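Local coordinates for protein S-adenosylmethionine-dependent methyltransferase (PDB 1Y8C) that probably transfers methyl groups from S-adenosylmethionine, as a member of the Rossmann-like methyltransferase family, at residues H8-D11 with K12-A16; E76-F79 with R80-L84; D117-D120 with L121-Y124; N158-D162 with E163-Y167; A202-E205 with E206-E209. One frame throughout, in Å; residues are numbered along the deposited sequence.

Contact 1 (H8-D11 with K12-A16); sequences HIYD and KLIRA
Tyr10 and Ile14 sit one turn apart near the C-terminal end of helix 3-15, where the backbone carries regular i to i+4 bonds from Lys12, Leu13 and Ile14 before widening, so that Ala16 N reaches back five residues to Asp11 O at 3.1 Å. Ala16 itself leaves the helix with positive phi. Ile14 lays CG1 over the face of the Tyr10 ring, a CH-pi contact with CG1 3.8 Å from the ring centroid and only 13° off its normal. A chi1 of -167° puts CG of Tyr10 beside the carbonyl carbon and lays the ring along the next turn, against Ile14. At the ring's edge comes Arg15 NH1, 3.5 Å from Tyr10 CE2, with the guanidinium plane turned 53° from the ring. The same NH1 makes the salt bridge of this turn: it meets Asp11 OD1 at 2.8 Å, with the oxygen close to the guanidinium plane. Bends at chi2 and chi3 bring the arginine back alongside the aspartate. On another side of the helix Ile9 CG2 and Leu13 CD1 run side by side, 3.6 Å apart, and Leu13 and Ile14 go on to pack against strand 164-173. Arg15 NE pairs with Asp110, while Tyr10 OH bonds His198. Both oxygens of the buried Asp11 carboxylate are engaged, OD1 by Arg15 NH1 and OD2 by Tyr20 OH, which fixes the rotation of the group and ties this turn of the helix to its neighbours.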
# COMPACT_ATOMS: atom_id res chain seq x y z
N HIS A 8 1.24 7.19 -11.42
CA HIS A 8 0.23 6.46 -12.18
C HIS A 8 0.94 5.52 -13.13
O HIS A 8 0.58 4.34 -13.24
CB HIS A 8 -0.66 7.43 -12.98
CG HIS A 8 -1.57 8.26 -12.12
ND1 HIS A 8 -2.55 7.71 -11.32
CD2 HIS A 8 -1.64 9.60 -11.92
CE1 HIS A 8 -3.19 8.67 -10.68
NE2 HIS A 8 -2.65 9.83 -11.03
N ILE A 9 1.94 6.03 -13.83
CA ILE A 9 2.70 5.22 -14.76
C ILE A 9 3.23 3.98 -14.05
O ILE A 9 3.07 2.86 -14.54
CB ILE A 9 3.89 6.01 -15.35
CG1 ILE A 9 3.36 7.23 -16.12
CG2 ILE A 9 4.71 5.10 -16.27
CD1 ILE A 9 4.44 8.17 -16.61
N TYR A 10 3.84 4.18 -12.89
CA TYR A 10 4.41 3.10 -12.10
C TYR A 10 3.37 2.04 -11.76
O TYR A 10 3.57 0.85 -12.01
CB TYR A 10 5.01 3.65 -10.79
CG TYR A 10 5.90 2.68 -10.04
CD1 TYR A 10 7.27 2.64 -10.28
CD2 TYR A 10 5.37 1.79 -9.11
CE1 TYR A 10 8.10 1.73 -9.61
CE2 TYR A 10 6.18 0.87 -8.44
CZ TYR A 10 7.54 0.85 -8.70
OH TYR A 10 8.34 -0.05 -8.03
N ASP A 11 2.27 2.48 -11.17
CA ASP A 11 1.20 1.57 -10.78
C ASP A 11 0.57 0.83 -11.95
O ASP A 11 0.11 -0.30 -11.80
CB ASP A 11 0.10 2.33 -10.03
CG ASP A 11 0.46 2.59 -8.58
OD1 ASP A 11 1.31 1.83 -8.04
OD2 ASP A 11 -0.12 3.52 -7.99
N LYS A 12 0.55 1.47 -13.11
CA LYS A 12 -0.04 0.85 -14.30
C LYS A 12 0.92 -0.11 -15.01
O LYS A 12 0.49 -1.11 -15.57
CB LYS A 12 -0.49 1.93 -15.30
CG LYS A 12 -0.88 1.38 -16.66
CD LYS A 12 -1.13 2.50 -17.67
CE LYS A 12 -1.41 1.95 -19.08
NZ LYS A 12 -2.66 1.11 -19.15
N LEU A 13 2.22 0.18 -14.97
CA LEU A 13 3.17 -0.67 -15.64
C LEU A 13 3.87 -1.68 -14.73
O LEU A 13 3.96 -2.86 -15.05
CB LEU A 13 4.20 0.18 -16.39
CG LEU A 13 3.64 1.20 -17.39
CD1 LEU A 13 4.78 1.97 -18.03
CD2 LEU A 13 2.82 0.49 -18.46
N ILE A 14 4.36 -1.22 -13.58
CA ILE A 14 5.07 -2.13 -12.69
C ILE A 14 4.12 -3.01 -11.87
O ILE A 14 4.26 -4.24 -11.88
CB ILE A 14 6.00 -1.35 -11.74
CG1 ILE A 14 6.83 -0.34 -12.53
CG2 ILE A 14 6.90 -2.31 -11.00
CD1 ILE A 14 7.61 -0.94 -13.69
N ARG A 15 3.17 -2.39 -11.18
CA ARG A 15 2.20 -3.14 -10.37
C ARG A 15 1.27 -3.96 -11.29
O ARG A 15 1.10 -5.16 -11.09
CB ARG A 15 1.38 -2.17 -9.50
CG ARG A 15 2.24 -1.36 -8.52
CD ARG A 15 1.62 -1.32 -7.13
NE ARG A 15 2.63 -1.36 -6.08
CZ ARG A 15 3.43 -0.35 -5.75
NH1 ARG A 15 3.34 0.81 -6.39
NH2 ARG A 15 4.33 -0.49 -4.79
N ALA A 16 0.68 -3.29 -12.28
CA ALA A 16 -0.20 -3.91 -13.27
C ALA A 16 -1.55 -4.46 -12.80
O ALA A 16 -2.43 -4.70 -13.63
CB ALA A 16 0.57 -5.01 -14.02

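Contact 2 (E76-F79 with R80-L84); sequences ENKF and RSQGL
Phe79 and Leu84 meet where helix 69-81 ends, and this is the close-packed part of the contact. Phe79 O takes Leu84 N at 2.8 Å and Gln82 N at 3.1 Å, the two donors arriving from opposite faces of the carbonyl plane. Beneath them the CB atoms of Phe79 and Leu84 lie 4.0 Å apart, and the buried phenyl ring goes on to touch Leu88 of strand 87-89 and Thr52. Ser81 OG adds a bond to Lys78 O of 3.0 Å, in the carbonyl plane and on a lone pair; chi1 of 76° folds the hydroxyl back over the helix. Lys78 sends its amine away to Asn4 and Thr48. The solvent side is looser. There Glu76 and Arg80 run side by side, carboxylate stacked on guanidinium with the planes 13° apart and Glu76 CD over the centre of the face. Glu76 OE1 is 3.4 Å from Arg80 NH1, but well out of the guanidinium plane, so the salt bridge rests on charge alone, with no N-H aimed at the oxygen. Gly83, with positive phi, gives its N to Arg80 O, and together with the Leu84 bond this makes a Schellman motif, ending the helix of the beta-alpha-beta unit that leads into strand 87-89.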
# COMPACT_ATOMS: atom_id res chain seq x y z
N GLU A 76 -1.10 16.46 -1.19
CA GLU A 76 -1.67 17.68 -0.65
C GLU A 76 -2.26 18.56 -1.75
O GLU A 76 -3.35 19.11 -1.60
CB GLU A 76 -0.62 18.47 0.12
CG GLU A 76 -1.14 19.75 0.73
CD GLU A 76 -0.15 20.38 1.69
OE1 GLU A 76 0.92 20.85 1.23
OE2 GLU A 76 -0.45 20.39 2.92
N ASN A 77 -1.53 18.71 -2.85
CA ASN A 77 -2.04 19.53 -3.94
C ASN A 77 -3.31 18.91 -4.51
O ASN A 77 -4.27 19.61 -4.84
CB ASN A 77 -0.98 19.66 -5.03
CG ASN A 77 0.28 20.29 -4.50
OD1 ASN A 77 0.23 21.31 -3.81
ND2 ASN A 77 1.42 19.70 -4.83
N LYS A 78 -3.30 17.58 -4.62
CA LYS A 78 -4.45 16.86 -5.12
C LYS A 78 -5.63 17.06 -4.17
O LYS A 78 -6.69 17.51 -4.58
CB LYS A 78 -4.10 15.37 -5.22
CG LYS A 78 -5.26 14.47 -5.60
CD LYS A 78 -4.78 13.04 -5.78
CE LYS A 78 -3.68 12.95 -6.83
NZ LYS A 78 -3.23 11.56 -6.95
N PHE A 79 -5.43 16.74 -2.90
CA PHE A 79 -6.50 16.92 -1.93
C PHE A 79 -7.09 18.32 -2.00
O PHE A 79 -8.30 18.50 -2.01
CB PHE A 79 -5.98 16.63 -0.53
CG PHE A 79 -5.48 15.22 -0.35
CD1 PHE A 79 -4.53 14.93 0.62
CD2 PHE A 79 -5.99 14.18 -1.13
CE1 PHE A 79 -4.08 13.63 0.81
CE2 PHE A 79 -5.55 12.88 -0.95
CZ PHE A 79 -4.60 12.60 0.02
N ARG A 80 -6.22 19.32 -2.07
CA ARG A 80 -6.65 20.71 -2.14
C ARG A 80 -7.51 21.02 -3.36
O ARG A 80 -8.55 21.66 -3.24
CB ARG A 80 -5.44 21.64 -2.10
CG ARG A 80 -4.89 21.85 -0.71
CD ARG A 80 -3.52 22.53 -0.74
NE ARG A 80 -3.12 22.97 0.60
CZ ARG A 80 -1.90 23.39 0.91
NH1 ARG A 80 -0.94 23.42 -0.01
NH2 ARG A 80 -1.63 23.77 2.16
N SER A 81 -7.09 20.56 -4.53
CA SER A 81 -7.85 20.83 -5.74
C SER A 81 -9.20 20.13 -5.72
O SER A 81 -10.06 20.40 -6.57
CB SER A 81 -7.06 20.38 -6.97
OG SER A 81 -7.10 18.98 -7.12
N GLN A 82 -9.40 19.24 -4.76
CA GLN A 82 -10.66 18.52 -4.63
C GLN A 82 -11.44 18.95 -3.39
O GLN A 82 -12.37 18.27 -2.96
CB GLN A 82 -10.41 17.02 -4.53
CG GLN A 82 -9.91 16.37 -5.81
CD GLN A 82 -9.72 14.88 -5.64
OE1 GLN A 82 -8.86 14.44 -4.88
NE2 GLN A 82 -10.54 14.09 -6.34
N GLY A 83 -11.04 20.08 -2.81
CA GLY A 83 -11.73 20.59 -1.63
C GLY A 83 -11.62 19.67 -0.43
O GLY A 83 -12.39 19.79 0.53
N LEU A 84 -10.66 18.75 -0.48
CA LEU A 84 -10.42 17.79 0.60
C LEU A 84 -9.40 18.36 1.58
O LEU A 84 -8.42 19.00 1.17
CB LEU A 84 -9.89 16.49 0.02
CG LEU A 84 -10.83 15.82 -0.99
CD1 LEU A 84 -10.11 14.65 -1.66
CD2 LEU A 84 -12.08 15.34 -0.27

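Contact 3 (D117-D120 with L121-Y124); sequences DSDD and LKKY
Leu121 N bonds Asp117 O across the first turn of helix 118-129, and Asp117 is the N-cap of that helix. The capping bond is made by its side chain: OD1 accepts from Asp119 N at 3.0 Å, approached on the anti side of the carboxylate and 18° out of its plane. Lys122, Lys123 and Tyr124 continue the i to i+4 pattern, and Leu121 N adds a weak bond to Ser118 O. The straightest is Lys123 N to Asp119 O at 3.0 Å, with an angle of 165° at the hydrogen.

Charge comes next. Asp119 lies near Lys122 and Asp120 near Lys123, yet the charged ends do not meet; Asp119 OD1 stays 4.7 Å from Lys122 NZ. Lys123 folds at chi3 and chi4 and gives its amine to Asn95, while its aliphatic part runs beside Asp120. Any attraction within these pairs is therefore probably diffuse.

Apolar packing points elsewhere. Leu121 is buried against Tyr203 and Tyr211, the latter on helix 205-214, and Tyr124 is buried too, touching Ile93, with its hydroxyl weakly bonded to Thr112. With chi1 at 166° the ring leads away from the first turn; at its root, Tyr124 CB lies 3.3 Å from Asp120 O.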
# COMPACT_ATOMS: atom_id res chain seq x y z
N ASP A 117 12.41 -6.11 7.73
CA ASP A 117 12.86 -6.66 9.00
C ASP A 117 11.66 -7.16 9.80
O ASP A 117 10.76 -6.39 10.13
CB ASP A 117 13.59 -5.58 9.79
CG ASP A 117 14.43 -6.15 10.89
OD1 ASP A 117 13.91 -6.97 11.67
OD2 ASP A 117 15.63 -5.77 10.98
N SER A 118 11.63 -8.45 10.13
CA SER A 118 10.51 -9.00 10.89
C SER A 118 10.17 -8.20 12.15
O SER A 118 9.01 -8.08 12.52
CB SER A 118 10.80 -10.44 11.28
OG SER A 118 11.97 -10.51 12.06
N ASP A 119 11.19 -7.67 12.82
CA ASP A 119 10.95 -6.91 14.04
C ASP A 119 10.22 -5.62 13.78
O ASP A 119 9.29 -5.26 14.51
CB ASP A 119 12.25 -6.66 14.77
CG ASP A 119 12.65 -7.84 15.62
OD1 ASP A 119 11.77 -8.35 16.35
OD2 ASP A 119 13.83 -8.27 15.56
N ASP A 120 10.64 -4.90 12.74
CA ASP A 120 10.00 -3.65 12.40
C ASP A 120 8.56 -3.91 11.94
O ASP A 120 7.71 -3.03 12.04
CB ASP A 120 10.76 -2.94 11.29
CG ASP A 120 12.01 -2.27 11.79
OD1 ASP A 120 11.96 -1.65 12.87
OD2 ASP A 120 13.05 -2.34 11.10
N LEU A 121 8.31 -5.11 11.43
CA LEU A 121 6.98 -5.46 10.97
C LEU A 121 6.08 -5.69 12.18
O LEU A 121 4.89 -5.38 12.15
CB LEU A 121 7.03 -6.72 10.09
CG LEU A 121 5.73 -7.12 9.39
CD1 LEU A 121 5.29 -6.04 8.41
CD2 LEU A 121 5.95 -8.42 8.68
N LYS A 122 6.67 -6.24 13.24
CA LYS A 122 5.93 -6.49 14.47
C LYS A 122 5.57 -5.14 15.09
O LYS A 122 4.43 -4.93 15.50
CB LYS A 122 6.78 -7.31 15.45
CG LYS A 122 6.74 -8.81 15.17
CD LYS A 122 7.69 -9.60 16.07
CE LYS A 122 7.66 -11.09 15.71
NZ LYS A 122 8.74 -11.90 16.35
N LYS A 123 6.54 -4.24 15.15
CA LYS A 123 6.31 -2.91 15.71
C LYS A 123 5.18 -2.25 14.94
O LYS A 123 4.29 -1.61 15.51
CB LYS A 123 7.60 -2.08 15.63
CG LYS A 123 8.70 -2.61 16.54
CD LYS A 123 10.01 -1.84 16.43
CE LYS A 123 9.93 -0.40 16.98
NZ LYS A 123 9.22 0.56 16.08
N TYR A 124 5.23 -2.43 13.62
CA TYR A 124 4.22 -1.90 12.71
C TYR A 124 2.81 -2.38 13.10
O TYR A 124 1.94 -1.57 13.38
CB TYR A 124 4.59 -2.35 11.30
CG TYR A 124 3.53 -2.19 10.25
CD1 TYR A 124 3.14 -0.93 9.81
CD2 TYR A 124 2.95 -3.31 9.65
CE1 TYR A 124 2.21 -0.80 8.77
CE2 TYR A 124 2.03 -3.19 8.63
CZ TYR A 124 1.67 -1.93 8.19
OH TYR A 124 0.78 -1.83 7.14

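Contact 4 (N158-D162 with E163-Y167); sequences NYDDD and EVFYY
Asn158 stands opposite Tyr167 in a non-hydrogen-bonded pair, its amide lying almost parallel to the tyrosine ring, planes 8° apart, with Asn158 OD1 3.5 Å from Tyr167 CD1. Tyr159 follows in a hydrogen-bonded pair with Tyr166, joined in both directions: Tyr159 N to Tyr166 O at 3.0 Å and Tyr166 N to Tyr159 O at 3.1 Å. Their side chains share a face of the sheet. Tyr159 CB rests over the Tyr166 ring, 3.4 Å from its centroid, a CH-pi contact; the two rings run nearly parallel but are slid so far apart that they scarcely overlap. Tyr166 has its CG between the backbone N and the carbonyl carbon (chi1 81°), which stands the ring up beneath that methylene. These residues form a beta hairpin, strand 157-161 returning as strand 164-173, at one border of the four-stranded antiparallel sheet; Val164, Tyr159 and Tyr166 press on Leu13 of helix 3-15. Next, Asp160 pairs with Phe165 on the other face, its carboxylate at the edge of the phenyl ring, with Asp160 OD2 3.6 Å from Phe165 CD1, while Tyr159 O lies over one face of that ring. Asp161 closes the ladder with Val164: Asp161 N gives to Val164 O at 3.1 Å, and Val164 N answers to Asp161 O. The Asp161 carboxylate leans toward the turn and takes weak bonds from Val164 N and Glu163 N. Asp162 forms the turn with Glu163, whose carboxylate brings like charges together, Glu163 OE2 lying 3.6 Å from Asp161 OD2.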
# COMPACT_ATOMS: atom_id res chain seq x y z
N ASN A 158 12.61 -5.37 -20.44
CA ASN A 158 12.64 -4.07 -21.13
C ASN A 158 11.25 -3.77 -21.68
O ASN A 158 10.60 -4.64 -22.26
CB ASN A 158 13.65 -4.10 -22.27
CG ASN A 158 15.08 -3.96 -21.80
OD1 ASN A 158 15.56 -2.85 -21.56
ND2 ASN A 158 15.75 -5.09 -21.65
N TYR A 159 10.81 -2.53 -21.50
CA TYR A 159 9.50 -2.07 -21.97
C TYR A 159 9.74 -0.84 -22.81
O TYR A 159 10.57 -0.01 -22.47
CB TYR A 159 8.62 -1.69 -20.78
CG TYR A 159 7.25 -1.17 -21.14
CD1 TYR A 159 6.17 -2.04 -21.30
CD2 TYR A 159 7.02 0.21 -21.30
CE1 TYR A 159 4.90 -1.55 -21.63
CE2 TYR A 159 5.76 0.71 -21.62
CZ TYR A 159 4.70 -0.19 -21.78
OH TYR A 159 3.44 0.28 -22.11
N ASP A 160 9.00 -0.71 -23.91
CA ASP A 160 9.19 0.45 -24.78
C ASP A 160 7.94 0.95 -25.50
O ASP A 160 7.77 0.66 -26.68
CB ASP A 160 10.27 0.14 -25.82
CG ASP A 160 10.64 1.36 -26.67
OD1 ASP A 160 11.36 1.18 -27.68
OD2 ASP A 160 10.22 2.49 -26.32
N ASP A 161 7.07 1.68 -24.82
CA ASP A 161 5.91 2.23 -25.51
C ASP A 161 6.45 3.60 -25.92
O ASP A 161 7.26 4.17 -25.21
CB ASP A 161 4.70 2.36 -24.59
CG ASP A 161 4.42 3.78 -24.18
OD1 ASP A 161 4.52 4.08 -22.97
OD2 ASP A 161 4.10 4.60 -25.07
N ASP A 162 6.01 4.14 -27.06
CA ASP A 162 6.58 5.41 -27.52
C ASP A 162 6.50 6.67 -26.65
O ASP A 162 6.72 7.78 -27.16
CB ASP A 162 6.09 5.72 -28.95
CG ASP A 162 6.94 5.02 -30.02
OD1 ASP A 162 8.19 5.12 -29.94
OD2 ASP A 162 6.37 4.40 -30.95
N GLU A 163 6.22 6.52 -25.36
CA GLU A 163 6.18 7.68 -24.48
C GLU A 163 6.90 7.38 -23.16
O GLU A 163 7.37 8.29 -22.46
CB GLU A 163 4.74 8.11 -24.22
CG GLU A 163 3.89 7.08 -23.51
CD GLU A 163 2.44 7.51 -23.39
OE1 GLU A 163 2.20 8.67 -22.97
OE2 GLU A 163 1.54 6.70 -23.72
N VAL A 164 6.99 6.10 -22.83
CA VAL A 164 7.66 5.67 -21.62
C VAL A 164 8.55 4.47 -21.93
O VAL A 164 8.10 3.50 -22.54
CB VAL A 164 6.67 5.27 -20.52
CG1 VAL A 164 7.41 4.75 -19.30
CG2 VAL A 164 5.82 6.46 -20.14
N PHE A 165 9.80 4.55 -21.51
CA PHE A 165 10.77 3.48 -21.71
C PHE A 165 11.36 3.10 -20.35
O PHE A 165 11.71 3.98 -19.56
CB PHE A 165 11.89 3.95 -22.63
CG PHE A 165 12.95 2.92 -22.85
CD1 PHE A 165 12.90 2.08 -23.96
CD2 PHE A 165 13.94 2.71 -21.90
CE1 PHE A 165 13.83 1.04 -24.11
CE2 PHE A 165 14.87 1.68 -22.03
CZ PHE A 165 14.81 0.84 -23.14
N TYR A 166 11.48 1.80 -20.07
CA TYR A 166 12.03 1.38 -18.79
C TYR A 166 12.72 0.02 -18.82
O TYR A 166 12.32 -0.88 -19.56
CB TYR A 166 10.95 1.40 -17.69
CG TYR A 166 10.01 0.20 -17.63
CD1 TYR A 166 10.49 -1.06 -17.28
CD2 TYR A 166 8.64 0.34 -17.86
CE1 TYR A 166 9.64 -2.16 -17.17
CE2 TYR A 166 7.77 -0.76 -17.76
CZ TYR A 166 8.28 -2.01 -17.41
OH TYR A 166 7.46 -3.12 -17.28
N TYR A 167 13.77 -0.12 -18.02
CA TYR A 167 14.51 -1.37 -17.91
C TYR A 167 14.38 -1.76 -16.44
O TYR A 167 14.76 -1.00 -15.55
CB TYR A 167 15.97 -1.18 -18.28
CG TYR A 167 16.84 -2.37 -17.97
CD1 TYR A 167 16.43 -3.66 -18.30
CD2 TYR A 167 18.08 -2.21 -17.36
CE1 TYR A 167 17.24 -4.77 -18.04
CE2 TYR A 167 18.89 -3.31 -17.09
CZ TYR A 167 18.46 -4.58 -17.43
OH TYR A 167 19.27 -5.67 -17.16

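Contact 5 (A202-E205 with E206-E209); sequences AYKE and EDIE. With SO4 (sulfate ion), chain B.
Lys204 O is gripped by two amides at the start of helix 205-214: Ile208 N at 2.9 Å, with a fairly straight N-H (158°), and Asp207 N at 2.7 Å in a weak, strongly bent bond. Lys204 is the N-cap residue, and Glu209 N continues the helical pattern by bonding Glu205 O. The amide of Glu206, in the first turn, points out instead and donates to O2 of a sulfate ion at 3.0 Å. Lys204 CB lies 3.2 Å from the sulfate O4, so the ion nestles against the aliphatic part of the lysine, whose ammonium group faces Tyr145 in a cation-pi contact. The sulfate probably came from the crystallisation liquor. Glu205 OE2 lies 3.4 Å from sulfate O1, a closeness of like charges that the salt bridge of Glu205 OE1 with Lys222 probably offsets; Glu209 OE2 bonds Tyr240. On the buried side Ile208 crosses Tyr203 at about a right angle, with Ile208 CD1 3.7 Å from Tyr203 CB. In Ile208 chi1 -69° and chi2 -67° together turn CD1 back to the tyrosine, and Tyr203 OH bonds Ile115 O. An anion held by a backbone amide in the first turn is typical of helix N-termini, here where strand 191-201 gives way to helix 205-214.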
# COMPACT_ATOMS: atom_id res chain seq x y z
N ALA A 202 9.68 -11.26 0.97
CA ALA A 202 8.63 -12.19 0.64
C ALA A 202 8.18 -12.91 1.90
O ALA A 202 8.81 -13.88 2.33
CB ALA A 202 9.12 -13.18 -0.40
N TYR A 203 7.09 -12.43 2.49
CA TYR A 203 6.54 -13.01 3.71
C TYR A 203 5.52 -14.10 3.41
O TYR A 203 4.70 -13.97 2.50
CB TYR A 203 5.86 -11.93 4.55
CG TYR A 203 6.81 -10.98 5.25
CD1 TYR A 203 6.82 -9.62 4.94
CD2 TYR A 203 7.66 -11.44 6.26
CE1 TYR A 203 7.66 -8.74 5.61
CE2 TYR A 203 8.50 -10.56 6.94
CZ TYR A 203 8.50 -9.22 6.61
OH TYR A 203 9.33 -8.36 7.29
N LYS A 204 5.58 -15.19 4.17
CA LYS A 204 4.64 -16.29 4.00
C LYS A 204 3.40 -16.00 4.83
O LYS A 204 3.51 -15.45 5.93
CB LYS A 204 5.27 -17.61 4.43
CG LYS A 204 6.42 -18.04 3.54
CD LYS A 204 6.89 -19.44 3.87
CE LYS A 204 7.91 -19.94 2.86
NZ LYS A 204 8.33 -21.34 3.17
N GLU A 205 2.23 -16.36 4.32
CA GLU A 205 0.99 -16.13 5.04
C GLU A 205 1.05 -16.64 6.47
O GLU A 205 0.43 -16.07 7.38
CB GLU A 205 -0.16 -16.80 4.30
CG GLU A 205 -0.33 -16.28 2.92
CD GLU A 205 -1.31 -17.10 2.12
OE1 GLU A 205 -2.52 -17.01 2.41
OE2 GLU A 205 -0.85 -17.83 1.22
N GLU A 206 1.79 -17.72 6.66
CA GLU A 206 1.96 -18.31 7.97
C GLU A 206 2.69 -17.32 8.87
O GLU A 206 2.32 -17.15 10.04
CB GLU A 206 2.77 -19.60 7.83
CG GLU A 206 2.84 -20.44 9.07
CD GLU A 206 3.80 -21.61 8.92
OE1 GLU A 206 3.87 -22.45 9.85
OE2 GLU A 206 4.48 -21.70 7.87
N ASP A 207 3.71 -16.68 8.33
CA ASP A 207 4.49 -15.69 9.08
C ASP A 207 3.68 -14.43 9.37
O ASP A 207 3.79 -13.85 10.44
CB ASP A 207 5.73 -15.29 8.28
CG ASP A 207 6.69 -16.43 8.07
OD1 ASP A 207 7.48 -16.36 7.10
OD2 ASP A 207 6.66 -17.40 8.88
N ILE A 208 2.89 -14.01 8.40
CA ILE A 208 2.08 -12.82 8.58
C ILE A 208 1.05 -13.08 9.66
O ILE A 208 0.86 -12.26 10.56
CB ILE A 208 1.36 -12.44 7.27
CG1 ILE A 208 2.38 -11.95 6.24
CG2 ILE A 208 0.31 -11.37 7.56
CD1 ILE A 208 3.06 -10.64 6.60
N GLU A 209 0.37 -14.21 9.56
CA GLU A 209 -0.64 -14.58 10.52
C GLU A 209 -0.06 -14.58 11.93
O GLU A 209 -0.69 -14.08 12.86
CB GLU A 209 -1.22 -15.95 10.16
CG GLU A 209 -2.54 -15.85 9.36
CD GLU A 209 -2.48 -16.44 7.95
OE1 GLU A 209 -2.37 -17.68 7.82
OE2 GLU A 209 -2.57 -15.65 6.98
S SO4 B . 2.47 -20.31 3.22
O1 SO4 B . 1.15 -20.29 2.54
O2 SO4 B . 2.30 -19.93 4.64
O3 SO4 B . 3.04 -21.68 3.14
O4 SO4 B . 3.39 -19.36 2.56

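How the contacts relate
From the N terminus, contact 1 comes near the end of helix 3-15, contact 2 ends helix 69-81, contact 3 starts helix 118-129, contact 4 is the hairpin 158-167 and contact 5 starts helix 205-214. Each closes only a local turn, and all five follow in series, with none nesting or crossing. Two pairs touch in space. Contact 1 packs on contact 4 through Leu13 and Ile14, setting the N-terminal helix against the antiparallel sheet. Contact 3 meets contact 5 where Leu121 lies on Tyr203, joining two helix starts. Contact 2 comes within about 4 Å of contact 1 (nearest atoms) without touching it, and its centre is about 32 Å from that of contact 3, across the chain's centre.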